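Local coordinates for probable chemoreceptor (Methyl-accepting chemotaxis) transmembrane protein (Rhizobium meliloti, PDB 6D8V) that probably senses quaternary ammonium compounds for chemotaxis, its sensory domain binding 1,1-dimethyl-prolinium, at residues Y214-V222 against R232-D240. Numbering follows the deposited sequence.
Sequences YDGEGVESV and RMIENLTYD
Arg232 opens the contact by laying its aliphatic base against the first turn of helix 219-228: its CB is 4.1 Å from Ser221 CB, and its CG lies beside the carbonyl O of Ser221. Two residues on, Ile234 fills the bend where loop becomes helix. Its CG2, placed anti to the backbone N, packs on Gly218 CA at 3.3 Å, while CD1, at the end of the other branch, reaches Val222 CG2 (4.2 Å) and Tyr214 OH (3.9 Å). Gly218, the N-cap residue with phi 73°, is the third residue of a type II turn; a CB there would collide with Ile234 CG2. With an alanine at Ile234, both branches would be gone, and a gap would probably open between the strand and Gly218, with Val222 CG2 losing its apolar partner. After the corner at Asn236, Leu237 and the Glu217 side chain run alongside one another, pointing opposite ways, with Leu237 CD2 3.5 Å from Glu217 CB. The extended glutamate delivers OE1 to Thr238 N (3.1 Å, N-H...O 166°), met on the syn side but 31° out of the carboxylate plane; Thr238 OG1 adds a weak bond to the same oxygen. This is plain packing, remote from the 1,1-dimethyl-prolinium pocket: the helix N-terminus and its preceding turn cover strand 232-239, an edge strand, within this chain, of the C-terminal four-stranded antiparallel sheet, consistent with a second PDC-type module. Ile234 and Leu237 bond through their backbones to strand 243-254; Met233 touches helix 2-45.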
# COMPACT_ATOMS: atom_id res chain seq x y z
N TYR A 214 12.66 10.74 -2.69
CA TYR A 214 13.63 10.78 -3.77
C TYR A 214 14.39 12.11 -3.72
O TYR A 214 13.78 13.18 -3.65
CB TYR A 214 12.94 10.60 -5.11
CG TYR A 214 13.88 10.51 -6.28
CD1 TYR A 214 14.31 11.65 -6.95
CD2 TYR A 214 14.34 9.27 -6.72
CE1 TYR A 214 15.18 11.57 -8.02
CE2 TYR A 214 15.21 9.17 -7.79
CZ TYR A 214 15.62 10.32 -8.44
OH TYR A 214 16.49 10.23 -9.50
N ASP A 215 15.72 12.02 -3.74
CA ASP A 215 16.53 13.23 -3.88
C ASP A 215 17.77 12.95 -4.71
O ASP A 215 18.74 13.73 -4.65
CB ASP A 215 16.89 13.81 -2.50
CG ASP A 215 18.17 13.24 -1.94
OD1 ASP A 215 18.15 12.07 -1.47
OD2 ASP A 215 19.19 13.95 -1.97
N GLY A 216 17.76 11.88 -5.50
CA GLY A 216 18.85 11.58 -6.41
C GLY A 216 18.95 12.56 -7.55
O GLY A 216 18.39 13.66 -7.49
N GLU A 217 19.67 12.19 -8.60
CA GLU A 217 19.72 13.03 -9.79
C GLU A 217 18.33 13.14 -10.42
O GLU A 217 17.51 12.22 -10.34
CB GLU A 217 20.73 12.47 -10.79
CG GLU A 217 22.13 12.41 -10.22
CD GLU A 217 23.19 12.25 -11.29
OE1 GLU A 217 23.83 11.17 -11.33
OE2 GLU A 217 23.39 13.19 -12.09
N GLY A 218 18.06 14.29 -11.02
CA GLY A 218 16.78 14.50 -11.67
C GLY A 218 15.61 14.69 -10.74
O GLY A 218 14.47 14.44 -11.13
N VAL A 219 15.86 15.15 -9.51
CA VAL A 219 14.81 15.24 -8.50
C VAL A 219 13.68 16.17 -8.97
O VAL A 219 12.49 15.85 -8.81
CB VAL A 219 15.41 15.70 -7.16
CG1 VAL A 219 15.97 17.13 -7.27
CG2 VAL A 219 14.40 15.58 -6.03
N GLU A 220 14.02 17.32 -9.55
CA GLU A 220 12.98 18.27 -9.92
C GLU A 220 12.05 17.68 -10.97
O GLU A 220 10.83 17.93 -10.94
CB GLU A 220 13.61 19.57 -10.43
CG GLU A 220 13.78 20.64 -9.36
CD GLU A 220 12.49 21.35 -9.01
OE1 GLU A 220 11.50 21.20 -9.77
OE2 GLU A 220 12.45 22.06 -7.99
N SER A 221 12.58 16.90 -11.91
CA SER A 221 11.71 16.28 -12.91
C SER A 221 10.73 15.32 -12.25
O SER A 221 9.56 15.25 -12.66
CB SER A 221 12.55 15.58 -13.97
OG SER A 221 13.20 16.53 -14.81
N VAL A 222 11.17 14.59 -11.22
CA VAL A 222 10.24 13.76 -10.46
C VAL A 222 9.11 14.60 -9.89
O VAL A 222 7.93 14.26 -10.03
CB VAL A 222 10.99 13.02 -9.34
CG1 VAL A 222 10.02 12.31 -8.42
CG2 VAL A 222 11.97 12.03 -9.94
N ARG A 232 8.44 11.94 -17.50
CA ARG A 232 9.69 12.67 -17.67
C ARG A 232 10.83 11.68 -17.84
O ARG A 232 10.70 10.49 -17.55
CB ARG A 232 9.95 13.61 -16.48
CG ARG A 232 8.93 14.73 -16.34
CD ARG A 232 8.93 15.67 -17.55
NE ARG A 232 7.57 16.04 -17.95
CZ ARG A 232 6.80 16.89 -17.28
NH1 ARG A 232 5.58 17.16 -17.72
NH2 ARG A 232 7.23 17.44 -16.16
N MET A 233 11.96 12.18 -18.34
CA MET A 233 13.17 11.39 -18.49
C MET A 233 14.35 12.16 -17.93
O MET A 233 14.63 13.28 -18.36
CB MET A 233 13.44 11.01 -19.94
CG MET A 233 14.44 9.87 -20.12
SD MET A 233 15.05 9.80 -21.82
CE MET A 233 15.53 8.08 -21.97
N ILE A 234 15.03 11.56 -16.96
CA ILE A 234 16.27 12.09 -16.41
C ILE A 234 17.41 11.53 -17.23
O ILE A 234 17.57 10.30 -17.32
CB ILE A 234 16.40 11.73 -14.93
CG1 ILE A 234 15.06 11.97 -14.23
CG2 ILE A 234 17.49 12.55 -14.26
CD1 ILE A 234 15.00 11.54 -12.80
N GLU A 235 18.19 12.40 -17.87
CA GLU A 235 19.20 11.97 -18.82
C GLU A 235 20.57 11.89 -18.15
O GLU A 235 20.96 12.78 -17.39
CB GLU A 235 19.27 12.92 -20.02
CG GLU A 235 18.05 12.88 -20.92
CD GLU A 235 18.21 13.76 -22.15
OE1 GLU A 235 18.96 14.75 -22.09
OE2 GLU A 235 17.58 13.44 -23.18
N ASN A 236 21.24 10.80 -18.42
CA ASN A 236 22.57 10.62 -17.95
C ASN A 236 22.83 10.79 -16.49
O ASN A 236 23.28 11.83 -16.08
CB ASN A 236 23.58 11.40 -18.73
CG ASN A 236 24.79 10.58 -18.99
OD1 ASN A 236 25.06 9.64 -18.29
ND2 ASN A 236 25.50 10.91 -20.01
N LEU A 237 22.45 9.80 -15.70
CA LEU A 237 22.83 9.82 -14.31
C LEU A 237 23.59 8.58 -14.03
O LEU A 237 23.46 7.62 -14.77
CB LEU A 237 21.64 9.93 -13.39
CG LEU A 237 20.30 9.42 -13.78
CD1 LEU A 237 20.12 8.15 -13.02
CD2 LEU A 237 19.33 10.40 -13.24
N THR A 238 24.45 8.65 -13.01
CA THR A 238 25.47 7.64 -12.76
C THR A 238 25.49 7.04 -11.40
O THR A 238 25.56 7.74 -10.43
CB THR A 238 26.82 8.27 -12.93
OG1 THR A 238 26.68 9.65 -12.62
CG2 THR A 238 27.24 8.14 -14.34
N TYR A 239 25.47 5.72 -11.32
CA TYR A 239 25.70 5.07 -10.07
C TYR A 239 27.12 4.74 -10.43
O TYR A 239 27.36 3.93 -11.29
CB TYR A 239 24.78 3.84 -9.90
CG TYR A 239 23.41 4.15 -9.24
CD1 TYR A 239 23.09 5.44 -8.92
CD2 TYR A 239 22.45 3.16 -8.98
CE1 TYR A 239 21.87 5.75 -8.35
CE2 TYR A 239 21.23 3.48 -8.40
CZ TYR A 239 20.95 4.80 -8.08
OH TYR A 239 19.80 5.26 -7.48
N ASP A 240 28.07 5.39 -9.76
CA ASP A 240 29.21 6.02 -10.38
C ASP A 240 30.28 5.29 -11.15
O ASP A 240 30.84 4.30 -10.75
CB ASP A 240 29.84 7.14 -9.56
CG ASP A 240 30.50 8.21 -10.46
OD1 ASP A 240 30.99 7.87 -11.54
OD2 ASP A 240 30.50 9.40 -10.11